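PDB 2VE4: putative cytochrome P450 120 from Synechocystis sp., which probably acts as a heme-dependent monooxygenase of the cytochrome P450 family, using a bound protoporphyrin iron to activate oxygen. Local coordinates for residues 143-148 with 433-438; 259-264 with 427-432; 265-270 with 406-411; 347-352 with 380-385. All blocks are in the same frame, centred on the assembly; numbering follows the deposited sequence.

Helix 241-269, the long central helix of the P450 fold, supplies one side of interactions 2 and 3, and interaction 1 packs against it. Its heme-side part carries interaction 2 and its C-terminal part interaction 3, whose centres lie about 15 Å apart. Interaction 1 flanks both: Tyr144 CE2 comes within 3.2 Å of Arg431 NE in interaction 2, and Trp143 CZ3 within 3.5 Å of Cys267 SG in interaction 3. Interaction 4 stands apart, with about 23 Å between its centre and that of interaction 3. Its nearest atoms are about 7 Å from those of interaction 2, and both contacts touch the heme, one at a vinyl group and the other through the loop leading to Cys391, the probable axial ligand.

Interaction 1 of 4, residues 143-148 with 433-438; sequences WYPQLR and KDNLRV
Two backbone hydrogen bonds tie Trp143 and Tyr144 of helix 143-160 to the carbonyls of Leu436 and Asn435. Trp143 N meets Leu436 O at 2.6 Å and approaches nearly end-on to the carbonyl, with a C=O...N angle of 172°. The neighbouring bond, Tyr144 N to Asn435 O at 3.1 Å, is bent at the acceptor, its donor lying above the carbonyl plane. Two successive N-H groups thus find acceptors in the chain leading into strand 437-440. That strand is the middle one of a small antiparallel sheet, between strands 141-142 and 414-416, which corresponds to beta sheet 3 of the P450 fold.

The apolar part centres on the Trp143 indole. Val438 CG1 makes a CH-pi contact over one face, 4.0 Å from the centroid of the six-membered ring, while Leu147 CD2 covers the opposite face towards its rim. At the edge, in the ring plane, Leu436 CD1 reaches Trp143 CE3 at 3.7 Å. Trp135 and Trp414 also meet this indole edge-to-face.

Next to the polar pair, Asn435 CB packs on Tyr144 CB at 3.4 Å, and the Asn435 side chain crosses the Pro145 ring at about a right angle. With CG anti to the backbone N (chi1 -159°), the Tyr144 ring swings away from Asn435 towards Thr260 of helix 241-269.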
# COMPACT_ATOMS: atom_id res chain seq x y z
N TRP A 143 -5.95 14.25 -11.82
CA TRP A 143 -5.09 13.97 -10.66
C TRP A 143 -4.49 12.56 -10.53
O TRP A 143 -3.28 12.44 -10.38
CB TRP A 143 -5.70 14.46 -9.33
CG TRP A 143 -4.88 15.57 -8.67
CD1 TRP A 143 -3.59 15.91 -8.97
CD2 TRP A 143 -5.28 16.43 -7.60
NE1 TRP A 143 -3.16 16.94 -8.17
CE2 TRP A 143 -4.18 17.28 -7.32
CE3 TRP A 143 -6.45 16.58 -6.85
CZ2 TRP A 143 -4.22 18.27 -6.32
CZ3 TRP A 143 -6.49 17.58 -5.86
CH2 TRP A 143 -5.38 18.40 -5.61
N TYR A 144 -5.31 11.51 -10.61
CA TYR A 144 -4.80 10.17 -10.31
C TYR A 144 -3.44 9.83 -10.96
O TYR A 144 -2.48 9.57 -10.22
CB TYR A 144 -5.84 9.05 -10.52
CG TYR A 144 -5.49 7.80 -9.74
CD1 TYR A 144 -5.95 7.62 -8.43
CD2 TYR A 144 -4.65 6.81 -10.28
CE1 TYR A 144 -5.61 6.49 -7.69
CE2 TYR A 144 -4.31 5.67 -9.56
CZ TYR A 144 -4.79 5.51 -8.27
OH TYR A 144 -4.46 4.38 -7.53
N PRO A 145 -3.33 9.84 -12.32
CA PRO A 145 -2.06 9.63 -13.02
C PRO A 145 -0.92 10.59 -12.67
O PRO A 145 0.26 10.24 -12.85
CB PRO A 145 -2.44 9.82 -14.50
CG PRO A 145 -3.88 9.49 -14.55
CD PRO A 145 -4.44 10.02 -13.28
N GLN A 146 -1.28 11.80 -12.21
CA GLN A 146 -0.30 12.82 -11.79
C GLN A 146 0.26 12.60 -10.37
O GLN A 146 1.36 13.07 -10.05
CB GLN A 146 -0.91 14.21 -11.87
CG GLN A 146 -1.02 14.78 -13.27
CD GLN A 146 0.32 15.16 -13.86
OE1 GLN A 146 1.09 15.93 -13.26
NE2 GLN A 146 0.60 14.63 -15.04
N LEU A 147 -0.52 11.93 -9.53
CA LEU A 147 -0.08 11.59 -8.18
C LEU A 147 0.87 10.41 -8.32
O LEU A 147 1.92 10.36 -7.66
CB LEU A 147 -1.26 11.25 -7.27
CG LEU A 147 -2.31 12.36 -7.10
CD1 LEU A 147 -3.63 11.81 -6.56
CD2 LEU A 147 -1.78 13.57 -6.27
N ARG A 148 0.49 9.48 -9.21
CA ARG A 148 1.30 8.32 -9.60
C ARG A 148 2.74 8.69 -9.92
O ARG A 148 3.67 8.05 -9.42
CB ARG A 148 0.68 7.66 -10.81
CG ARG A 148 -0.18 6.46 -10.53
CD ARG A 148 -0.24 5.56 -11.75
NE ARG A 148 -1.38 4.66 -11.67
CZ ARG A 148 -2.39 4.63 -12.54
NH1 ARG A 148 -2.42 5.46 -13.59
NH2 ARG A 148 -3.37 3.76 -12.38
N LYS A 433 -13.25 6.55 -11.10
CA LYS A 433 -13.30 6.13 -12.52
C LYS A 433 -12.87 7.20 -13.51
O LYS A 433 -12.14 6.91 -14.45
CB LYS A 433 -14.67 5.54 -12.89
CG LYS A 433 -14.96 4.21 -12.21
CD LYS A 433 -16.04 3.41 -12.92
CE LYS A 433 -16.11 1.98 -12.36
NZ LYS A 433 -16.99 1.05 -13.14
N ASP A 434 -13.30 8.45 -13.31
CA ASP A 434 -12.82 9.56 -14.14
C ASP A 434 -11.46 10.08 -13.68
O ASP A 434 -10.99 11.13 -14.12
CB ASP A 434 -13.85 10.69 -14.16
N ASN A 435 -10.83 9.30 -12.79
CA ASN A 435 -9.56 9.61 -12.13
C ASN A 435 -9.30 11.05 -11.69
O ASN A 435 -8.20 11.59 -11.86
CB ASN A 435 -8.35 8.92 -12.81
CG ASN A 435 -7.90 9.59 -14.10
OD1 ASN A 435 -8.12 10.78 -14.34
ND2 ASN A 435 -7.23 8.81 -14.94
N LEU A 436 -10.35 11.65 -11.12
CA LEU A 436 -10.25 12.87 -10.32
C LEU A 436 -9.69 14.01 -11.14
O LEU A 436 -8.47 14.16 -11.26
CB LEU A 436 -9.40 12.60 -9.05
CG LEU A 436 -9.72 13.06 -7.62
CD1 LEU A 436 -9.48 14.55 -7.40
CD2 LEU A 436 -11.14 12.67 -7.21
N ARG A 437 -10.58 14.81 -11.72
CA ARG A 437 -10.20 16.02 -12.44
C ARG A 437 -10.63 17.25 -11.62
O ARG A 437 -11.66 17.20 -10.93
CB ARG A 437 -10.81 16.03 -13.83
N VAL A 438 -9.87 18.34 -11.73
CA VAL A 438 -9.72 19.29 -10.63
C VAL A 438 -9.19 20.66 -11.09
O VAL A 438 -8.53 20.75 -12.13
CB VAL A 438 -8.77 18.66 -9.53
CG1 VAL A 438 -7.78 19.65 -8.92
CG2 VAL A 438 -9.57 17.93 -8.46

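Interaction 2 of 4, residues 259-264 with 427-432; sequences LTSALS and TPSPRP. With HEM (protoporphyrin IX containing Fe), chain C.
Ser261 and Pro430 meet where one flank of helix 241-269 faces the chain entering strand 431-432. The Ser261 hydroxyl lies anti to the backbone N (chi1 173°), which carries OG out from the helix towards the loop. It donates to Pro430 O at 2.9 Å, arriving in the carbonyl plane on a lone pair. Beside this bond the CB atoms of Ser261 and Ser429 touch at 3.7 Å. The Ser429 hydroxyl does not join its neighbour but is hydrogen-bonded to Pro317 O. One turn further along the helix, Ser264 OG sits 3.8 Å from Pro432 CD and makes a weak hydrogen bond back to Ser261 O, so the prolines before and after Arg431 each meet a serine. Strands 424-425 and 431-432 form the small hairpin known in P450s as beta sheet 4, whose turn commonly borders the substrate pocket. With an alanine at Ser261, the Pro430 carbonyl would probably lose its donor from the helix.

Away from the loop, the same helix turn looks at the heme. Leu259 CD1 comes to 3.3 Å from the vinyl carbon CBB, and the Ala262 methyl lies 3.9 Å from that same atom.

The chemistry is divided accordingly: small hydroxyls let the helix lie close to a proline-rich loop and supply a donor to a buried carbonyl, whereas Leu259 and Ala262 meet the vinyl group with hydrocarbon.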
# COMPACT_ATOMS: atom_id res chain seq x y z
N LEU A 259 0.16 4.16 -2.08
CA LEU A 259 0.28 5.57 -1.70
C LEU A 259 -0.42 6.52 -2.68
O LEU A 259 -0.94 7.56 -2.25
CB LEU A 259 1.75 5.96 -1.46
CG LEU A 259 2.01 7.31 -0.79
CD1 LEU A 259 1.20 7.44 0.45
CD2 LEU A 259 3.48 7.48 -0.50
N THR A 260 -0.42 6.18 -3.96
CA THR A 260 -1.13 6.98 -4.97
C THR A 260 -2.62 7.01 -4.63
O THR A 260 -3.25 8.08 -4.60
CB THR A 260 -0.90 6.42 -6.41
OG1 THR A 260 0.49 6.53 -6.74
CG2 THR A 260 -1.70 7.18 -7.45
N SER A 261 -3.15 5.83 -4.33
CA SER A 261 -4.54 5.68 -3.93
C SER A 261 -4.89 6.51 -2.69
O SER A 261 -5.90 7.22 -2.69
CB SER A 261 -4.85 4.21 -3.67
OG SER A 261 -6.14 4.05 -3.12
N ALA A 262 -4.05 6.41 -1.66
CA ALA A 262 -4.18 7.17 -0.42
C ALA A 262 -4.22 8.67 -0.66
O ALA A 262 -5.08 9.36 -0.11
CB ALA A 262 -3.03 6.84 0.54
N LEU A 263 -3.28 9.19 -1.46
CA LEU A 263 -3.26 10.62 -1.80
C LEU A 263 -4.50 11.00 -2.63
O LEU A 263 -5.14 12.02 -2.35
CB LEU A 263 -2.00 11.03 -2.55
CG LEU A 263 -0.64 10.84 -1.87
CD1 LEU A 263 0.47 10.92 -2.91
CD2 LEU A 263 -0.41 11.82 -0.71
N SER A 264 -4.83 10.19 -3.63
CA SER A 264 -6.02 10.47 -4.43
C SER A 264 -7.21 10.62 -3.49
O SER A 264 -7.89 11.65 -3.52
CB SER A 264 -6.27 9.42 -5.53
OG SER A 264 -7.38 8.55 -5.25
N THR A 427 -9.95 -2.48 -7.82
CA THR A 427 -8.76 -3.25 -8.23
C THR A 427 -7.87 -2.49 -9.23
O THR A 427 -8.37 -1.94 -10.22
CB THR A 427 -9.14 -4.64 -8.84
OG1 THR A 427 -10.03 -4.46 -9.94
CG2 THR A 427 -9.77 -5.56 -7.78
N PRO A 428 -6.54 -2.44 -8.95
CA PRO A 428 -5.89 -3.03 -7.79
C PRO A 428 -6.04 -2.19 -6.52
O PRO A 428 -6.18 -2.76 -5.45
CB PRO A 428 -4.43 -3.12 -8.22
CG PRO A 428 -4.26 -1.98 -9.15
CD PRO A 428 -5.58 -1.75 -9.82
N SER A 429 -6.01 -0.86 -6.66
CA SER A 429 -6.29 0.08 -5.56
C SER A 429 -7.42 1.06 -5.91
O SER A 429 -7.51 1.52 -7.06
CB SER A 429 -5.03 0.86 -5.17
OG SER A 429 -4.28 0.19 -4.17
N PRO A 430 -8.29 1.39 -4.92
CA PRO A 430 -9.39 2.33 -5.12
C PRO A 430 -9.00 3.66 -5.77
O PRO A 430 -8.04 4.32 -5.34
CB PRO A 430 -9.93 2.52 -3.70
CG PRO A 430 -9.62 1.25 -3.02
CD PRO A 430 -8.28 0.86 -3.54
N ARG A 431 -9.76 4.04 -6.79
CA ARG A 431 -9.43 5.13 -7.69
C ARG A 431 -10.72 5.59 -8.38
O ARG A 431 -11.45 4.77 -8.93
CB ARG A 431 -8.43 4.61 -8.72
CG ARG A 431 -8.32 5.34 -10.05
CD ARG A 431 -7.61 4.43 -11.04
NE ARG A 431 -6.58 3.63 -10.36
CZ ARG A 431 -6.03 2.51 -10.82
NH1 ARG A 431 -6.39 2.01 -12.00
NH2 ARG A 431 -5.11 1.87 -10.10
N PRO A 432 -11.03 6.89 -8.31
CA PRO A 432 -12.19 7.40 -9.05
C PRO A 432 -12.13 7.03 -10.55
O PRO A 432 -11.08 7.18 -11.17
CB PRO A 432 -12.11 8.92 -8.84
CG PRO A 432 -10.72 9.19 -8.33
CD PRO A 432 -10.34 7.96 -7.57
CHA HEM C . 2.77 -4.55 3.09
CHB HEM C . -0.81 -1.29 3.13
CHC HEM C . 2.24 2.17 1.54
CHD HEM C . 5.90 -1.01 1.96
C1A HEM C . 1.54 -3.96 3.28
C2A HEM C . 0.35 -4.59 3.82
C3A HEM C . -0.64 -3.68 3.84
C4A HEM C . -0.12 -2.46 3.30
CMA HEM C . -2.09 -3.88 4.33
CAA HEM C . 0.23 -6.04 4.33
CBA HEM C . 0.14 -7.04 3.19
CGA HEM C . -0.53 -8.29 3.71
O1A HEM C . -1.39 -8.18 4.59
O2A HEM C . -0.23 -9.41 3.25
C1B HEM C . -0.26 -0.08 2.74
C2B HEM C . -0.98 1.18 2.76
C3B HEM C . -0.17 2.14 2.31
C4B HEM C . 1.11 1.53 2.00
CMB HEM C . -2.43 1.42 3.19
CAB HEM C . -0.65 3.61 2.25
CBB HEM C . -0.01 4.57 1.60
C1C HEM C . 3.49 1.62 1.52
C2C HEM C . 4.73 2.28 1.13
C3C HEM C . 5.73 1.38 1.25
C4C HEM C . 5.16 0.14 1.73
CMC HEM C . 4.84 3.75 0.68
CAC HEM C . 7.25 1.54 0.97
CBC HEM C . 7.84 2.74 0.91
C1D HEM C . 5.44 -2.27 2.23
C2D HEM C . 6.22 -3.51 2.23
C3D HEM C . 5.23 -4.61 2.58
C4D HEM C . 3.95 -3.93 2.74
CMD HEM C . 7.72 -3.76 1.97
CAD HEM C . 5.60 -6.11 2.72
CBD HEM C . 6.06 -6.33 4.16
CGD HEM C . 6.48 -7.76 4.41
O1D HEM C . 7.17 -7.99 5.44
O2D HEM C . 6.16 -8.67 3.58
NA HEM C . 1.22 -2.66 2.97
NB HEM C . 1.03 0.17 2.27
NC HEM C . 3.80 0.34 1.88
ND HEM C . 4.12 -2.57 2.51
FE HEM C . 2.71 -1.14 2.51

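Interaction 3 of 4, residues 265-270 with 406-411; sequences SFCLLL and TRLIQQ
Arg407 NH2, one residue before the Leu408 that meets Phe266 and Cys267 across this contact, is gripped twice: by a salt bridge to Asp125 OD2 and by a hydrogen bond to Gln291 O. Arg407 lies on the flank of helix 394-411 that faces away from this contact, while Leu408 and Ile409 point to helix 241-269. The pairing joins the C-terminal part of that long central helix with that of the L helix, 394-411, two core helices of the P450 fold. Their segment axes run roughly parallel, crossing at -27°, and come no closer than 12.1 Å, so bulky side chains bridge the whole distance.

Phe266 reaches across with its ring edge. Its CG is anti to the backbone N (chi1 173°), which sends the ring out towards the other helix, and there CE2 lies 4.1 Å from Leu408 CD2 near the ring plane. The Phe266 and Leu408 side chains run antiparallel, side by side. The same Leu408 methyl also touches Cys267 SG at 3.9 Å, so one methyl touches both the sulfur and the ring edge. No nitrogen or oxygen takes part, and no hydrogen bond crosses between the two segments.

Leu308 of helix 302-314 packs on Phe266, and Val280 of helix 274-285 on Ile409, so further helices close in on the pair. The backbone carbonyl of Cys267 is taken by Trp414 NE1. Leu270 meets the Ile409 side chain at about a right angle, and the extended tip of that isoleucine, CD1, rests 3.6 Å from Leu270 CD1 and 3.5 Å from Phe266 CZ.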
# COMPACT_ATOMS: atom_id res chain seq x y z
N SER A 265 -7.44 9.62 -2.64
CA SER A 265 -8.55 9.63 -1.67
C SER A 265 -8.62 10.88 -0.78
O SER A 265 -9.68 11.46 -0.61
CB SER A 265 -8.51 8.38 -0.82
OG SER A 265 -8.62 7.24 -1.64
N PHE A 266 -7.49 11.29 -0.21
CA PHE A 266 -7.42 12.56 0.51
C PHE A 266 -7.83 13.77 -0.34
O PHE A 266 -8.57 14.62 0.12
CB PHE A 266 -6.01 12.80 1.03
CG PHE A 266 -5.80 14.17 1.64
CD1 PHE A 266 -6.04 14.39 3.00
CD2 PHE A 266 -5.34 15.23 0.84
CE1 PHE A 266 -5.84 15.66 3.56
CE2 PHE A 266 -5.14 16.52 1.40
CZ PHE A 266 -5.39 16.72 2.75
N CYS A 267 -7.29 13.83 -1.55
CA CYS A 267 -7.55 14.91 -2.51
C CYS A 267 -9.02 14.94 -2.90
O CYS A 267 -9.62 16.01 -3.11
CB CYS A 267 -6.70 14.70 -3.76
SG CYS A 267 -5.05 15.37 -3.59
N LEU A 268 -9.59 13.74 -2.96
CA LEU A 268 -10.98 13.51 -3.23
C LEU A 268 -11.82 14.03 -2.06
O LEU A 268 -12.70 14.88 -2.26
CB LEU A 268 -11.22 12.00 -3.43
CG LEU A 268 -12.53 11.41 -3.96
CD1 LEU A 268 -12.40 9.90 -4.08
CD2 LEU A 268 -13.73 11.75 -3.11
N LEU A 269 -11.53 13.53 -0.86
CA LEU A 269 -12.43 13.70 0.30
C LEU A 269 -12.43 15.09 0.88
O LEU A 269 -13.45 15.53 1.39
CB LEU A 269 -12.13 12.68 1.40
CG LEU A 269 -12.49 11.24 1.07
CD1 LEU A 269 -11.76 10.26 2.01
CD2 LEU A 269 -14.00 11.03 1.08
N LEU A 270 -11.30 15.78 0.80
CA LEU A 270 -11.20 17.17 1.26
C LEU A 270 -11.54 18.16 0.16
O LEU A 270 -11.71 19.36 0.41
CB LEU A 270 -9.80 17.48 1.82
CG LEU A 270 -9.48 16.92 3.21
CD1 LEU A 270 -8.68 17.93 3.99
CD2 LEU A 270 -10.72 16.57 3.98
N THR A 406 -0.25 18.93 3.81
CA THR A 406 0.10 20.22 4.39
C THR A 406 0.39 21.24 3.29
O THR A 406 -0.23 22.30 3.26
CB THR A 406 1.28 20.07 5.36
OG1 THR A 406 0.92 19.11 6.36
CG2 THR A 406 1.61 21.38 6.01
N ARG A 407 1.30 20.90 2.38
CA ARG A 407 1.72 21.80 1.32
C ARG A 407 0.60 22.14 0.33
O ARG A 407 0.55 23.24 -0.21
CB ARG A 407 2.95 21.24 0.60
CG ARG A 407 4.24 21.30 1.43
CD ARG A 407 4.58 22.71 1.93
NE ARG A 407 6.01 22.82 2.25
CZ ARG A 407 6.58 23.83 2.91
NH1 ARG A 407 5.86 24.85 3.36
NH2 ARG A 407 7.89 23.82 3.13
N LEU A 408 -0.30 21.17 0.12
CA LEU A 408 -1.49 21.39 -0.69
C LEU A 408 -2.34 22.45 -0.01
O LEU A 408 -2.45 23.55 -0.53
CB LEU A 408 -2.28 20.09 -0.91
CG LEU A 408 -3.57 20.16 -1.75
CD1 LEU A 408 -3.33 20.81 -3.13
CD2 LEU A 408 -4.22 18.79 -1.92
N ILE A 409 -2.88 22.11 1.16
CA ILE A 409 -3.84 22.96 1.89
C ILE A 409 -3.30 24.37 2.23
O ILE A 409 -4.03 25.36 2.15
CB ILE A 409 -4.44 22.21 3.11
CG1 ILE A 409 -5.32 21.05 2.60
CG2 ILE A 409 -5.25 23.16 4.00
CD1 ILE A 409 -5.86 20.09 3.66
N GLN A 410 -2.01 24.43 2.56
CA GLN A 410 -1.29 25.67 2.78
C GLN A 410 -1.42 26.68 1.61
O GLN A 410 -1.55 27.90 1.83
CB GLN A 410 0.18 25.33 2.96
CG GLN A 410 0.95 26.23 3.88
CD GLN A 410 2.27 25.62 4.28
OE1 GLN A 410 2.52 25.36 5.47
NE2 GLN A 410 3.12 25.36 3.29
N GLN A 411 -1.39 26.17 0.38
CA GLN A 411 -1.31 27.01 -0.80
C GLN A 411 -2.53 26.90 -1.73
O GLN A 411 -2.61 27.63 -2.71
CB GLN A 411 -0.04 26.70 -1.59
CG GLN A 411 1.25 27.00 -0.88
CD GLN A 411 2.33 26.00 -1.24
OE1 GLN A 411 2.06 24.96 -1.83
NE2 GLN A 411 3.57 26.32 -0.88

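Interaction 4 of 4, residues 347-352 with 380-385; sequences SQTHAD and AHVPFG. With HEM (protoporphyrin IX containing Fe), chain C.
This is a buried, mainly side-chain-to-backbone contact, joining the end of the short K' helix, 346-349, to the start of the heme-binding loop that leads to Cys391. Its key is His350, whose NE2 accepts a hydrogen bond from Val382 N at 2.9 Å. The bond is nearly straight, 168° at the hydrogen, with the donor tilted slightly out of the imidazole plane. ND1 is hydrogen-bonded as well, which fixes the ring's rotation from both nitrogens.

Pro383 CD lies at the His350 edge, 3.6 Å from CE1, and at the same time sits over the centre of the His381 ring. The two imidazole planes lie at 21° to each other, but the rings are displaced so far that they hardly overlap, with centroids 5.3 Å apart. Thr349 adds its methyl, CG2, at 3.5 Å from Ala380 O. A leucine in place of His350 would probably leave Val382 N without its acceptor, just where the chain enters the type I turn from Val382 to Gly385.

That turn lies against the heme: Phe384 CE2 is 3.5 Å from HEM C3B. Gly385 has a positive phi (72°), and a side chain there would be crowded by the heme CAA.

Asn65 of helix 62-68 touches both Thr349 and Val382, Leu312 of helix 302-314 packs against Pro383 and Phe384, and Ala397 of helix 394-411 also meets the Phe384 ring.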
# COMPACT_ATOMS: atom_id res chain seq x y z
N SER A 347 -11.08 -3.97 3.78
CA SER A 347 -12.17 -3.08 3.37
C SER A 347 -13.50 -3.45 4.00
O SER A 347 -14.32 -2.57 4.25
CB SER A 347 -12.29 -2.99 1.84
OG SER A 347 -12.60 -4.25 1.28
N GLN A 348 -13.71 -4.74 4.27
CA GLN A 348 -14.88 -5.24 4.99
C GLN A 348 -14.84 -4.79 6.45
O GLN A 348 -15.78 -4.15 6.92
CB GLN A 348 -14.92 -6.77 4.92
CG GLN A 348 -16.20 -7.43 5.42
CD GLN A 348 -17.33 -7.50 4.36
OE1 GLN A 348 -17.10 -7.38 3.15
NE2 GLN A 348 -18.56 -7.72 4.84
N THR A 349 -13.76 -5.12 7.16
CA THR A 349 -13.54 -4.62 8.52
C THR A 349 -13.82 -3.12 8.65
O THR A 349 -14.41 -2.68 9.64
CB THR A 349 -12.10 -4.91 9.03
OG1 THR A 349 -11.84 -6.31 9.02
CG2 THR A 349 -11.90 -4.38 10.45
N HIS A 350 -13.41 -2.35 7.63
CA HIS A 350 -13.49 -0.89 7.65
C HIS A 350 -14.86 -0.37 7.22
O HIS A 350 -15.06 0.85 7.14
CB HIS A 350 -12.41 -0.29 6.73
CG HIS A 350 -11.02 -0.39 7.28
ND1 HIS A 350 -10.02 0.49 6.94
CD2 HIS A 350 -10.47 -1.27 8.15
CE1 HIS A 350 -8.91 0.16 7.57
NE2 HIS A 350 -9.15 -0.90 8.31
N ALA A 351 -15.77 -1.30 6.93
CA ALA A 351 -17.13 -0.96 6.48
C ALA A 351 -18.16 -1.52 7.45
O ALA A 351 -19.36 -1.22 7.35
CB ALA A 351 -17.38 -1.49 5.06
N ASP A 352 -17.68 -2.34 8.38
CA ASP A 352 -18.47 -2.92 9.46
C ASP A 352 -19.13 -1.79 10.27
O ASP A 352 -18.44 -0.84 10.66
CB ASP A 352 -17.55 -3.79 10.32
CG ASP A 352 -18.21 -4.33 11.56
OD1 ASP A 352 -18.72 -3.53 12.37
OD2 ASP A 352 -18.15 -5.57 11.76
N ALA A 380 -9.22 -3.17 14.64
CA ALA A 380 -10.43 -2.64 14.04
C ALA A 380 -10.12 -1.65 12.92
O ALA A 380 -10.95 -1.37 12.06
CB ALA A 380 -11.29 -1.98 15.11
N HIS A 381 -8.94 -1.06 12.99
CA HIS A 381 -8.45 -0.14 11.98
C HIS A 381 -7.14 -0.77 11.57
O HIS A 381 -6.19 -0.82 12.37
CB HIS A 381 -8.22 1.22 12.61
CG HIS A 381 -7.81 2.28 11.65
ND1 HIS A 381 -8.54 2.61 10.53
CD2 HIS A 381 -6.77 3.15 11.69
CE1 HIS A 381 -7.96 3.61 9.91
NE2 HIS A 381 -6.88 3.96 10.58
N VAL A 382 -7.13 -1.31 10.34
CA VAL A 382 -6.02 -2.11 9.84
C VAL A 382 -5.57 -1.72 8.42
O VAL A 382 -5.24 -2.60 7.62
CB VAL A 382 -6.33 -3.65 9.95
CG1 VAL A 382 -6.12 -4.15 11.39
CG2 VAL A 382 -7.72 -3.97 9.44
N PRO A 383 -5.46 -0.40 8.13
CA PRO A 383 -5.10 -0.06 6.75
C PRO A 383 -3.71 -0.58 6.32
O PRO A 383 -3.44 -0.67 5.14
CB PRO A 383 -5.17 1.47 6.75
CG PRO A 383 -4.91 1.86 8.15
CD PRO A 383 -5.60 0.81 8.96
N PHE A 384 -2.87 -0.94 7.29
CA PHE A 384 -1.49 -1.39 7.04
C PHE A 384 -1.30 -2.88 7.40
O PHE A 384 -0.17 -3.39 7.43
CB PHE A 384 -0.48 -0.51 7.79
CG PHE A 384 -0.48 0.97 7.35
CD1 PHE A 384 -1.08 1.94 8.15
CD2 PHE A 384 0.12 1.36 6.14
CE1 PHE A 384 -1.06 3.34 7.76
CE2 PHE A 384 0.13 2.74 5.74
CZ PHE A 384 -0.47 3.72 6.55
N GLY A 385 -2.42 -3.57 7.60
CA GLY A 385 -2.40 -4.98 8.04
C GLY A 385 -1.97 -5.01 9.49
O GLY A 385 -2.25 -4.07 10.26
CHA HEM C . 2.77 -4.55 3.09
CHB HEM C . -0.81 -1.29 3.13
CHC HEM C . 2.24 2.17 1.54
CHD HEM C . 5.90 -1.01 1.96
C1A HEM C . 1.54 -3.96 3.28
C2A HEM C . 0.35 -4.59 3.82
C3A HEM C . -0.64 -3.68 3.84
C4A HEM C . -0.12 -2.46 3.30
CMA HEM C . -2.09 -3.88 4.33
CAA HEM C . 0.23 -6.04 4.33
CBA HEM C . 0.14 -7.04 3.19
CGA HEM C . -0.53 -8.29 3.71
O1A HEM C . -1.39 -8.18 4.59
O2A HEM C . -0.23 -9.41 3.25
C1B HEM C . -0.26 -0.08 2.74
C2B HEM C . -0.98 1.18 2.76
C3B HEM C . -0.17 2.14 2.31
C4B HEM C . 1.11 1.53 2.00
CMB HEM C . -2.43 1.42 3.19
CAB HEM C . -0.65 3.61 2.25
CBB HEM C . -0.01 4.57 1.60
C1C HEM C . 3.49 1.62 1.52
C2C HEM C . 4.73 2.28 1.13
C3C HEM C . 5.73 1.38 1.25
C4C HEM C . 5.16 0.14 1.73
CMC HEM C . 4.84 3.75 0.68
CAC HEM C . 7.25 1.54 0.97
CBC HEM C . 7.84 2.74 0.91
C1D HEM C . 5.44 -2.27 2.23
C2D HEM C . 6.22 -3.51 2.23
C3D HEM C . 5.23 -4.61 2.58
C4D HEM C . 3.95 -3.93 2.74
CMD HEM C . 7.72 -3.76 1.97
CAD HEM C . 5.60 -6.11 2.72
CBD HEM C . 6.06 -6.33 4.16
CGD HEM C . 6.48 -7.76 4.41
O1D HEM C . 7.17 -7.99 5.44
O2D HEM C . 6.16 -8.67 3.58
NA HEM C . 1.22 -2.66 2.97
NB HEM C . 1.03 0.17 2.27
NC HEM C . 3.80 0.34 1.88
ND HEM C . 4.12 -2.57 2.51
FE HEM C . 2.71 -1.14 2.51